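PDB 3K2Y: uncharacterized protein lp_0118 from Lactobacillus plantarum, which is of unknown function but carries a HIRAN domain and probably binds nucleic acid, perhaps with a zinc ion. Local coordinates for residues 11-16 against 93-98; 33-38 against 83-88; 44-49 against 66-71; 24-29 against 88-93. One frame throughout, in Å; residues are numbered along the deposited sequence.

Interaction 1 (11-16 against 93-98)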
# COMPACT_ATOMS: atom_id res chain seq x y z
N VAL A 11 2.06 18.47 4.54
CA VAL A 11 2.48 17.16 4.07
C VAL A 11 2.17 17.02 2.58
O VAL A 11 1.40 17.80 2.01
CB VAL A 11 1.76 16.01 4.83
CG1 VAL A 11 2.11 16.06 6.31
CG2 VAL A 11 0.26 16.10 4.63
N THR A 12 2.79 16.02 1.95
CA THR A 12 2.57 15.77 0.54
C THR A 12 1.75 14.50 0.40
O THR A 12 1.90 13.57 1.19
CB THR A 12 3.91 15.58 -0.20
OG1 THR A 12 4.77 16.70 0.08
CG2 THR A 12 3.67 15.49 -1.70
N VAL A 13 0.88 14.47 -0.60
CA VAL A 13 0.04 13.30 -0.84
C VAL A 13 0.56 12.56 -2.07
O VAL A 13 0.55 13.09 -3.18
CB VAL A 13 -1.43 13.70 -1.08
CG1 VAL A 13 -2.29 12.46 -1.16
CG2 VAL A 13 -1.92 14.60 0.04
N VAL A 14 1.02 11.33 -1.85
CA VAL A 14 1.56 10.52 -2.93
C VAL A 14 0.63 9.36 -3.26
O VAL A 14 -0.45 9.22 -2.67
CB VAL A 14 2.93 9.94 -2.54
CG1 VAL A 14 3.90 11.06 -2.22
CG2 VAL A 14 2.79 9.02 -1.34
N GLY A 15 1.04 8.54 -4.22
CA GLY A 15 0.25 7.39 -4.62
C GLY A 15 -0.93 7.65 -5.54
O GLY A 15 -1.73 6.75 -5.78
N GLU A 16 -1.06 8.87 -6.06
CA GLU A 16 -2.17 9.19 -6.95
C GLU A 16 -2.29 8.22 -8.12
O GLU A 16 -3.38 7.74 -8.42
CB GLU A 16 -2.06 10.62 -7.50
CG GLU A 16 -2.30 11.71 -6.48
CD GLU A 16 -1.04 12.06 -5.71
OE1 GLU A 16 -0.13 11.22 -5.65
OE2 GLU A 16 -0.98 13.19 -5.17
N GLN A 93 -0.39 15.84 -10.97
CA GLN A 93 -1.11 15.11 -9.95
C GLN A 93 -0.40 15.30 -8.61
O GLN A 93 -0.25 14.35 -7.84
CB GLN A 93 -1.19 13.63 -10.31
CG GLN A 93 -1.87 13.35 -11.64
CD GLN A 93 -2.04 11.87 -11.90
OE1 GLN A 93 -1.06 11.12 -11.89
NE2 GLN A 93 -3.27 11.44 -12.13
N HIS A 94 0.04 16.53 -8.36
CA HIS A 94 0.74 16.87 -7.12
C HIS A 94 -0.32 17.23 -6.09
O HIS A 94 -1.47 17.50 -6.44
CB HIS A 94 1.69 18.04 -7.35
CG HIS A 94 2.62 18.31 -6.21
ND1 HIS A 94 3.69 17.49 -5.91
CD2 HIS A 94 2.64 19.31 -5.29
CE1 HIS A 94 4.32 17.97 -4.85
NE2 HIS A 94 3.71 19.07 -4.46
N LEU A 95 0.05 17.24 -4.81
CA LEU A 95 -0.91 17.57 -3.77
C LEU A 95 -0.23 17.73 -2.42
O LEU A 95 0.36 16.78 -1.90
CB LEU A 95 -1.98 16.47 -3.65
CG LEU A 95 -3.45 16.88 -3.52
CD1 LEU A 95 -4.25 15.71 -2.97
CD2 LEU A 95 -3.58 18.08 -2.60
N GLU A 96 -0.33 18.93 -1.86
CA GLU A 96 0.25 19.21 -0.56
C GLU A 96 -0.86 19.75 0.34
O GLU A 96 -1.83 20.35 -0.14
CB GLU A 96 1.40 20.22 -0.69
CG GLU A 96 2.60 19.67 -1.44
CD GLU A 96 3.79 20.61 -1.44
OE1 GLU A 96 4.25 20.99 -0.34
OE2 GLU A 96 4.28 20.95 -2.53
N LEU A 97 -0.74 19.52 1.65
CA LEU A 97 -1.76 19.97 2.58
C LEU A 97 -1.17 20.52 3.86
O LEU A 97 -0.02 20.25 4.20
CB LEU A 97 -2.67 18.80 2.98
CG LEU A 97 -3.06 17.67 2.02
CD1 LEU A 97 -3.61 16.50 2.85
CD2 LEU A 97 -4.09 18.16 1.00
N MET A 98 -1.98 21.30 4.58
CA MET A 98 -1.59 21.84 5.88
C MET A 98 -2.51 21.07 6.82
O MET A 98 -3.73 21.24 6.77
CB MET A 98 -1.87 23.35 5.98
CG MET A 98 -1.76 23.91 7.40
SD MET A 98 -0.25 23.46 8.30
CE MET A 98 0.93 24.53 7.51

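Interaction 2 (33-38 against 83-88)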
# COMPACT_ATOMS: atom_id res chain seq x y z
N MET A 33 -9.28 23.89 -0.09
CA MET A 33 -10.44 23.08 0.28
C MET A 33 -10.00 22.07 1.33
O MET A 33 -8.83 21.67 1.36
CB MET A 33 -10.97 22.35 -0.96
CG MET A 33 -12.38 21.80 -0.85
SD MET A 33 -13.04 21.30 -2.47
CE MET A 33 -14.65 20.65 -1.99
N ALA A 34 -10.92 21.66 2.19
CA ALA A 34 -10.58 20.69 3.22
C ALA A 34 -10.70 19.26 2.69
O ALA A 34 -11.45 19.00 1.74
CB ALA A 34 -11.49 20.87 4.43
N VAL A 35 -9.95 18.34 3.29
CA VAL A 35 -9.98 16.93 2.91
C VAL A 35 -10.03 16.08 4.17
O VAL A 35 -9.61 16.52 5.24
CB VAL A 35 -8.74 16.52 2.08
CG1 VAL A 35 -8.80 17.17 0.71
CG2 VAL A 35 -7.47 16.92 2.81
N LEU A 36 -10.56 14.87 4.04
CA LEU A 36 -10.67 13.96 5.17
C LEU A 36 -9.48 13.00 5.27
O LEU A 36 -8.90 12.61 4.25
CB LEU A 36 -11.98 13.17 5.05
CG LEU A 36 -13.27 13.99 4.95
CD1 LEU A 36 -14.43 13.07 4.65
CD2 LEU A 36 -13.52 14.75 6.25
N LEU A 37 -9.13 12.62 6.49
CA LEU A 37 -8.02 11.71 6.72
C LEU A 37 -8.51 10.38 7.30
O LEU A 37 -9.46 10.34 8.08
CB LEU A 37 -7.00 12.33 7.68
CG LEU A 37 -5.85 13.16 7.09
CD1 LEU A 37 -6.38 14.20 6.12
CD2 LEU A 37 -5.08 13.81 8.23
N GLN A 38 -7.85 9.30 6.90
CA GLN A 38 -8.21 7.97 7.37
C GLN A 38 -6.98 7.16 7.73
O GLN A 38 -6.09 6.94 6.91
CB GLN A 38 -9.00 7.22 6.30
CG GLN A 38 -9.56 5.89 6.78
CD GLN A 38 -10.32 5.15 5.69
OE1 GLN A 38 -9.72 4.52 4.82
NE2 GLN A 38 -11.64 5.24 5.73
N GLY A 83 -7.10 17.81 6.75
CA GLY A 83 -6.20 18.69 6.03
C GLY A 83 -6.89 19.70 5.13
O GLY A 83 -8.08 19.60 4.83
N ILE A 84 -6.12 20.69 4.71
CA ILE A 84 -6.60 21.72 3.82
C ILE A 84 -5.65 21.76 2.62
O ILE A 84 -4.44 21.94 2.79
CB ILE A 84 -6.64 23.09 4.52
CG1 ILE A 84 -7.53 23.00 5.75
CG2 ILE A 84 -7.17 24.16 3.57
CD1 ILE A 84 -7.49 24.22 6.62
N VAL A 85 -6.20 21.58 1.42
CA VAL A 85 -5.39 21.60 0.21
C VAL A 85 -4.58 22.89 0.14
O VAL A 85 -5.13 23.99 0.03
CB VAL A 85 -6.26 21.48 -1.06
CG1 VAL A 85 -5.39 21.45 -2.30
CG2 VAL A 85 -7.10 20.21 -0.99
N THR A 86 -3.26 22.74 0.19
CA THR A 86 -2.35 23.88 0.16
C THR A 86 -1.80 24.15 -1.25
O THR A 86 -1.72 25.30 -1.68
CB THR A 86 -1.19 23.65 1.17
OG1 THR A 86 -1.06 24.80 2.01
CG2 THR A 86 0.12 23.38 0.46
N VAL A 87 -1.43 23.08 -1.95
CA VAL A 87 -0.89 23.16 -3.31
C VAL A 87 -1.49 22.03 -4.15
O VAL A 87 -1.67 20.92 -3.65
CB VAL A 87 0.64 23.00 -3.30
CG1 VAL A 87 1.17 22.89 -4.73
CG2 VAL A 87 1.27 24.18 -2.61
N LEU A 88 -1.78 22.29 -5.42
CA LEU A 88 -2.37 21.24 -6.24
C LEU A 88 -1.53 20.73 -7.41
O LEU A 88 -1.28 19.54 -7.49
CB LEU A 88 -3.72 21.73 -6.78
CG LEU A 88 -4.45 20.78 -7.72
CD1 LEU A 88 -4.82 19.49 -7.01
CD2 LEU A 88 -5.69 21.44 -8.30

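Interaction 3 (44-49 against 66-71)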
# COMPACT_ATOMS: atom_id res chain seq x y z
N GLN A 44 -1.17 -3.24 4.38
CA GLN A 44 -0.11 -4.24 4.24
C GLN A 44 1.24 -3.66 3.82
O GLN A 44 2.26 -4.32 3.97
CB GLN A 44 -0.53 -5.33 3.25
CG GLN A 44 -0.73 -4.86 1.82
CD GLN A 44 -2.19 -4.67 1.45
OE1 GLN A 44 -3.00 -4.26 2.29
NE2 GLN A 44 -2.53 -4.95 0.20
N TYR A 45 1.24 -2.44 3.31
CA TYR A 45 2.49 -1.83 2.87
C TYR A 45 3.11 -0.91 3.91
O TYR A 45 4.31 -0.66 3.91
CB TYR A 45 2.27 -1.06 1.56
CG TYR A 45 1.54 -1.87 0.50
CD1 TYR A 45 2.06 -3.07 0.02
CD2 TYR A 45 0.31 -1.44 -0.00
CE1 TYR A 45 1.38 -3.84 -0.92
CE2 TYR A 45 -0.39 -2.20 -0.95
CZ TYR A 45 0.16 -3.40 -1.40
OH TYR A 45 -0.53 -4.17 -2.32
N ASP A 46 2.27 -0.40 4.81
CA ASP A 46 2.74 0.52 5.85
C ASP A 46 1.74 0.58 6.99
O ASP A 46 0.61 1.04 6.82
CB ASP A 46 2.90 1.92 5.25
CG ASP A 46 3.62 2.88 6.18
OD1 ASP A 46 3.67 2.62 7.40
OD2 ASP A 46 4.13 3.91 5.69
N ASP A 47 2.15 0.12 8.17
CA ASP A 47 1.26 0.14 9.33
C ASP A 47 1.01 1.55 9.83
O ASP A 47 0.17 1.76 10.71
CB ASP A 47 1.84 -0.73 10.45
CG ASP A 47 3.09 -0.14 11.07
OD1 ASP A 47 3.74 0.71 10.43
OD2 ASP A 47 3.44 -0.55 12.20
N ASN A 48 1.72 2.53 9.27
CA ASN A 48 1.55 3.92 9.67
C ASN A 48 0.77 4.70 8.63
O ASN A 48 0.57 5.91 8.76
CB ASN A 48 2.91 4.59 9.87
CG ASN A 48 3.53 4.25 11.21
OD1 ASN A 48 4.68 3.83 11.28
ND2 ASN A 48 2.77 4.44 12.28
N ALA A 49 0.33 3.98 7.60
CA ALA A 49 -0.43 4.54 6.49
C ALA A 49 -1.60 5.43 6.91
O ALA A 49 -2.26 5.18 7.92
CB ALA A 49 -0.94 3.42 5.60
N TYR A 66 7.58 9.38 4.47
CA TYR A 66 8.56 10.10 5.28
C TYR A 66 7.91 11.21 6.12
O TYR A 66 8.60 12.07 6.67
CB TYR A 66 9.65 10.69 4.38
CG TYR A 66 9.13 11.63 3.33
CD1 TYR A 66 9.01 12.99 3.58
CD2 TYR A 66 8.70 11.14 2.09
CE1 TYR A 66 8.47 13.85 2.62
CE2 TYR A 66 8.16 11.99 1.13
CZ TYR A 66 8.05 13.34 1.40
OH TYR A 66 7.51 14.18 0.45
N GLN A 67 6.58 11.17 6.22
CA GLN A 67 5.82 12.16 6.99
C GLN A 67 4.70 11.44 7.75
O GLN A 67 3.84 12.06 8.37
CB GLN A 67 5.20 13.21 6.05
CG GLN A 67 6.20 13.86 5.11
CD GLN A 67 5.58 14.93 4.23
OE1 GLN A 67 4.62 14.67 3.49
NE2 GLN A 67 6.13 16.13 4.29
N ASN A 68 4.74 10.11 7.69
CA ASN A 68 3.76 9.23 8.32
C ASN A 68 3.72 9.17 9.84
O ASN A 68 2.76 9.60 10.47
CB ASN A 68 3.95 7.81 7.79
CG ASN A 68 2.90 7.42 6.80
OD1 ASN A 68 3.02 6.41 6.12
ND2 ASN A 68 1.85 8.23 6.71
N GLN A 69 4.77 8.57 10.40
CA GLN A 69 4.94 8.36 11.84
C GLN A 69 4.26 9.31 12.82
O GLN A 69 3.40 8.90 13.59
CB GLN A 69 6.44 8.28 12.16
CG GLN A 69 6.77 8.38 13.64
CD GLN A 69 7.96 9.29 13.91
OE1 GLN A 69 9.07 9.04 13.43
NE2 GLN A 69 7.74 10.36 14.67
N PRO A 70 4.64 10.60 12.80
CA PRO A 70 4.05 11.59 13.71
C PRO A 70 2.53 11.61 13.78
O PRO A 70 1.94 11.40 14.85
CB PRO A 70 4.61 12.92 13.20
CG PRO A 70 5.91 12.53 12.55
CD PRO A 70 5.51 11.27 11.81
N TYR A 71 1.89 11.86 12.64
CA TYR A 71 0.44 11.93 12.58
C TYR A 71 -0.22 10.59 12.87
O TYR A 71 -1.31 10.53 13.46
CB TYR A 71 0.03 12.47 11.21
CG TYR A 71 0.70 13.78 10.90
CD1 TYR A 71 0.36 14.94 11.60
CD2 TYR A 71 1.71 13.86 9.95
CE1 TYR A 71 1.00 16.14 11.36
CE2 TYR A 71 2.37 15.06 9.70
CZ TYR A 71 2.01 16.20 10.41
OH TYR A 71 2.64 17.39 10.16

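Interaction 4 (24-29 against 88-93)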
# COMPACT_ATOMS: atom_id res chain seq x y z
N ALA A 24 -10.58 12.34 -12.36
CA ALA A 24 -11.82 13.07 -12.14
C ALA A 24 -11.94 13.59 -10.71
O ALA A 24 -12.49 14.67 -10.48
CB ALA A 24 -13.01 12.18 -12.48
N THR A 25 -11.43 12.82 -9.76
CA THR A 25 -11.49 13.19 -8.35
C THR A 25 -10.69 14.46 -8.04
O THR A 25 -11.10 15.27 -7.22
CB THR A 25 -10.99 12.04 -7.45
OG1 THR A 25 -11.90 10.94 -7.55
CG2 THR A 25 -10.90 12.49 -6.00
N LEU A 26 -9.55 14.63 -8.71
CA LEU A 26 -8.74 15.82 -8.49
C LEU A 26 -9.53 17.03 -8.99
O LEU A 26 -9.09 18.18 -8.83
CB LEU A 26 -7.41 15.72 -9.25
CG LEU A 26 -6.43 14.62 -8.84
CD1 LEU A 26 -5.15 14.76 -9.65
CD2 LEU A 26 -6.12 14.71 -7.36
N THR A 27 -10.69 16.77 -9.58
CA THR A 27 -11.55 17.82 -10.10
C THR A 27 -12.55 18.26 -9.04
O THR A 27 -12.96 19.42 -9.00
CB THR A 27 -12.33 17.34 -11.34
OG1 THR A 27 -11.43 16.72 -12.27
CG2 THR A 27 -13.03 18.51 -12.02
N THR A 28 -12.94 17.34 -8.17
CA THR A 28 -13.89 17.64 -7.10
C THR A 28 -13.17 18.34 -5.95
O THR A 28 -13.72 18.51 -4.86
CB THR A 28 -14.57 16.36 -6.56
OG1 THR A 28 -13.60 15.54 -5.89
CG2 THR A 28 -15.20 15.57 -7.70
N LEU A 29 -11.93 18.76 -6.21
CA LEU A 29 -11.11 19.43 -5.21
C LEU A 29 -10.45 20.69 -5.75
O LEU A 29 -9.95 20.71 -6.88
CB LEU A 29 -10.05 18.45 -4.69
CG LEU A 29 -8.89 18.95 -3.81
CD1 LEU A 29 -8.24 17.76 -3.13
CD2 LEU A 29 -7.87 19.70 -4.66
N LEU A 88 -1.78 22.29 -5.42
CA LEU A 88 -2.37 21.24 -6.24
C LEU A 88 -1.53 20.73 -7.41
O LEU A 88 -1.28 19.54 -7.49
CB LEU A 88 -3.72 21.73 -6.78
CG LEU A 88 -4.45 20.78 -7.72
CD1 LEU A 88 -4.82 19.49 -7.01
CD2 LEU A 88 -5.69 21.44 -8.30
N ASP A 89 -1.09 21.62 -8.31
CA ASP A 89 -0.29 21.18 -9.46
C ASP A 89 -0.96 19.96 -10.11
O ASP A 89 -0.32 18.94 -10.35
CB ASP A 89 1.14 20.86 -9.05
CG ASP A 89 1.95 22.10 -8.70
OD1 ASP A 89 1.50 23.21 -9.05
OD2 ASP A 89 3.03 22.06 -8.08
N GLN A 90 -2.25 20.10 -10.40
CA GLN A 90 -3.08 19.05 -10.97
C GLN A 90 -2.63 18.26 -12.20
O GLN A 90 -3.08 17.13 -12.39
CB GLN A 90 -4.46 19.62 -11.24
CG GLN A 90 -5.46 18.58 -11.68
CD GLN A 90 -6.85 19.16 -11.80
OE1 GLN A 90 -7.04 20.20 -12.43
NE2 GLN A 90 -7.82 18.49 -11.19
N GLN A 91 -1.79 18.82 -13.05
CA GLN A 91 -1.36 18.07 -14.23
C GLN A 91 -0.24 17.11 -13.89
O GLN A 91 0.02 16.16 -14.63
CB GLN A 91 -0.92 19.03 -15.34
CG GLN A 91 -2.03 19.89 -15.90
CD GLN A 91 -3.15 19.07 -16.51
OE1 GLN A 91 -2.90 18.06 -17.17
NE2 GLN A 91 -4.39 19.50 -16.28
N LYS A 92 0.42 17.36 -12.77
CA LYS A 92 1.50 16.51 -12.31
C LYS A 92 0.91 15.65 -11.21
O LYS A 92 1.59 14.82 -10.61
CB LYS A 92 2.64 17.36 -11.77
CG LYS A 92 3.23 18.31 -12.79
CD LYS A 92 4.37 19.12 -12.20
CE LYS A 92 5.49 18.23 -11.68
NZ LYS A 92 6.58 19.07 -11.10
N GLN A 93 -0.39 15.84 -10.97
CA GLN A 93 -1.11 15.11 -9.95
C GLN A 93 -0.40 15.30 -8.61
O GLN A 93 -0.25 14.35 -7.84
CB GLN A 93 -1.19 13.63 -10.31
CG GLN A 93 -1.87 13.35 -11.64
CD GLN A 93 -2.04 11.87 -11.90
OE1 GLN A 93 -1.06 11.12 -11.89
NE2 GLN A 93 -3.27 11.44 -12.13

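Interaction 1 (11-16 against 93-98)
Val-13 and Leu-95 meet where the first and last strands of the sheet, 4-14 and 96-103, come together and close the six-stranded barrel. Antiparallel backbone bonds make the seam: Val-13 N donates to Leu-95 O (2.7 Å) and Leu-97 N to Val-11 O, and the return bond from Val-11 N to Leu-97 O is less securely placed. The side chain of Val-13 can be followed outward. Its CB lies 3.8 Å from Leu-95 CB, and both CB and CG2 also rest against Leu-95 O, each at 3.7 Å. With CG1 anti to the backbone N, CG2 is set beside that nitrogen and continues to Leu-97 CD1, 3.8 Å away. These aliphatic groups share a buried layer in which Leu-95 also reaches Leu-60 and Val-85.

On the other face Thr-12 and Glu-96 form a non-hydrogen-bonded pair, their side chains side by side and pointing the same way. The Thr-12 and His-94 side chains are roughly perpendicular, and methyl CG2 of Thr-12 approaches the ring obliquely, 4.1 Å from His-94 CE1. The imidazole is steadied by its NE2, which donates to Glu-96 OE2 at 2.8 Å, almost in the ring plane and on the anti side of the carboxylate.

Past the end of the ladder, Glu-16 bends at its second torsion (86°) and brings OE2 among backbone carbonyls, 3.0 Å from Gln-93 O and 2.5 Å from Val-13 O. With two carbonyl oxygens so near and Leu-95 CB packed against it, this buried acid probably holds a proton, though the geometry leaves the bond itself undecided.

Interaction 2 (33-38 against 83-88)
Val-35 overlaps Val-85 through its CG1 methyl, 3.9 Å from Val-85 CG2, one side chain lying square across the other. They belong to an antiparallel ladder between strands 34-39 and 80-87, neighbours in the closed six-stranded barrel of this HIRAN domain. The short segments run at 130° to one another, a sign of how strongly the barrel wall twists here.

Three backbone bonds fasten the pair. Val-35 and Gly-83 form the hydrogen-bonded pair: Val-35 N donates to Gly-83 O at 2.7 Å, and the return bond from Gly-83 N to Val-35 O is longer, 3.2 Å, but almost straight. Val-85 N adds a short bond to Met-33 O, 2.6 Å. Between them Ala-34 faces Ile-84 as a non-hydrogen-bonded pair, on the face away from Val-35, where Ile-84 goes on to touch Trp-100.

Because Gly-83 carries no side chain, Val-35 can lay its second methyl against the glycine backbone. With chi1 at -69°, CG1 lies anti to the carbonyl carbon, which puts CG2 between the backbone N and the carbonyl carbon and within 3.4 Å of Gly-83 O. Around the same buried layer Val-35 is also met by Val-52, Leu-97 and Leu-29, so other strands and a loop add to the packing. On its other edge, toward strand 96-103, strand 80-87 carries a classic beta bulge, Thr-86 and Val-87 both facing Glu-96. Leu-37 reaches back toward the glycine from beyond Val-35, resting its CD1 methyl 3.7 Å from Gly-83 N.

Interaction 3 (44-49 against 66-71)
Two torsions set up the meeting of Asp-46 and Asn-48 with Asn-68. The first torsion of Asp-46, -170°, swings the carboxylate away from its own backbone N and out toward the helix 68-76, while that of Asn-48, -80°, turns its amide aside and leaves the CB methylene to do the touching. Asn-48 CB rests 4.0 Å from Asn-68 CB. The amide of Asn-68 lies beside it, its CG 3.4 Å from Asn-48 O and 3.9 Å from Asp-46 OD2. Asp-46 and Asn-68 approach from opposite directions with their flat ends turned 76° apart, nearly perpendicular, so that the two groups do not stack.

The same aspartate shapes the loop from which it projects. Asp-46 OD1 accepts the backbone N of Asn-48 at 2.7 Å, the donor arriving from above the carboxylate plane, which makes an Asx turn. A type I beta turn is overlaid on it, Ala-49 N donating to Asp-46 O at 3.1 Å. With one oxygen spent inside the turn, the other is left directed at Asn-68, and Arg-65 stands near it in a long, weak ion pair.

Beyond the pair, Tyr-45 OH is hydrogen-bonded to Asp-46 OD2 of the second subunit, placing this corner at the dimer interface. The contact thus joins the loop between strands 34-39 and 50-53 to helix 68-76, with Asn-68 resting on Ile-63 and Ala-49 on Tyr-62, both of strand 59-63.

Interaction 4 (24-29 against 88-93)
Leu-26 lies crosswise to Gln-93, Leu-26 CD1 standing 4.1 Å from Gln-93 CG. Each belongs to a region shaped by a type I beta turn: one from Thr-25 to Thr-28 next to the short helix 22-25, the other from Asp-89 to Lys-92 in the loop of the beta hairpin formed by strands 80-87 and 96-103. The contact sets these regions against each other at one end of the barrel.

A second pair is oriented differently. Leu-29 and Leu-88 run alongside each other in opposing senses and touch through methyls, CD2 of Leu-29 standing 3.9 Å from CD1 of Leu-88. Leu-29 continues inward to Leu-60 of strand 59-63, so this leucine pair ties the hairpin loop to the barrel interior.

A third side chain, Gln-90, reaches across beside them. Its first torsion, -173°, sends an extended chain over to the opposite turn, where NE2 comes 3.4 Å from Leu-26 CB. The same nitrogen lies 2.7 Å from Leu-26 O, but the angle is poor for a hydrogen bond, and the approach is best read as close polar packing.

The turn that receives it is held from within. Thr-25 O takes two donors, the backbone N of Thr-28 at 2.9 Å and Thr-28 OG1 at 2.8 Å, the hydroxyl lying in the carbonyl plane on a lone pair.

Interactions 1 and 2 are successive stages of one barrel wall, their centres 9 Å apart: strand 80-87 is paired with 96-103 by backbone bonds such as Thr-86 N to Glu-96 O, 2.8 Å. Interaction 4 lies at the end of that hairpin, sharing Gln-93 with interaction 1 and Leu-88 with interaction 2; Leu-29 CD1 also packs 3.4 Å from Val-85 CG2. Interactions 3 and 4 lie on opposite sides of the chain's centre, about 23 Å apart between centres, yet interaction 3 reaches interaction 1 through Gln-67 OE1 and Thr-12 N, 2.8 Å apart. Of the four, interaction 3 alone is touched by the second subunit.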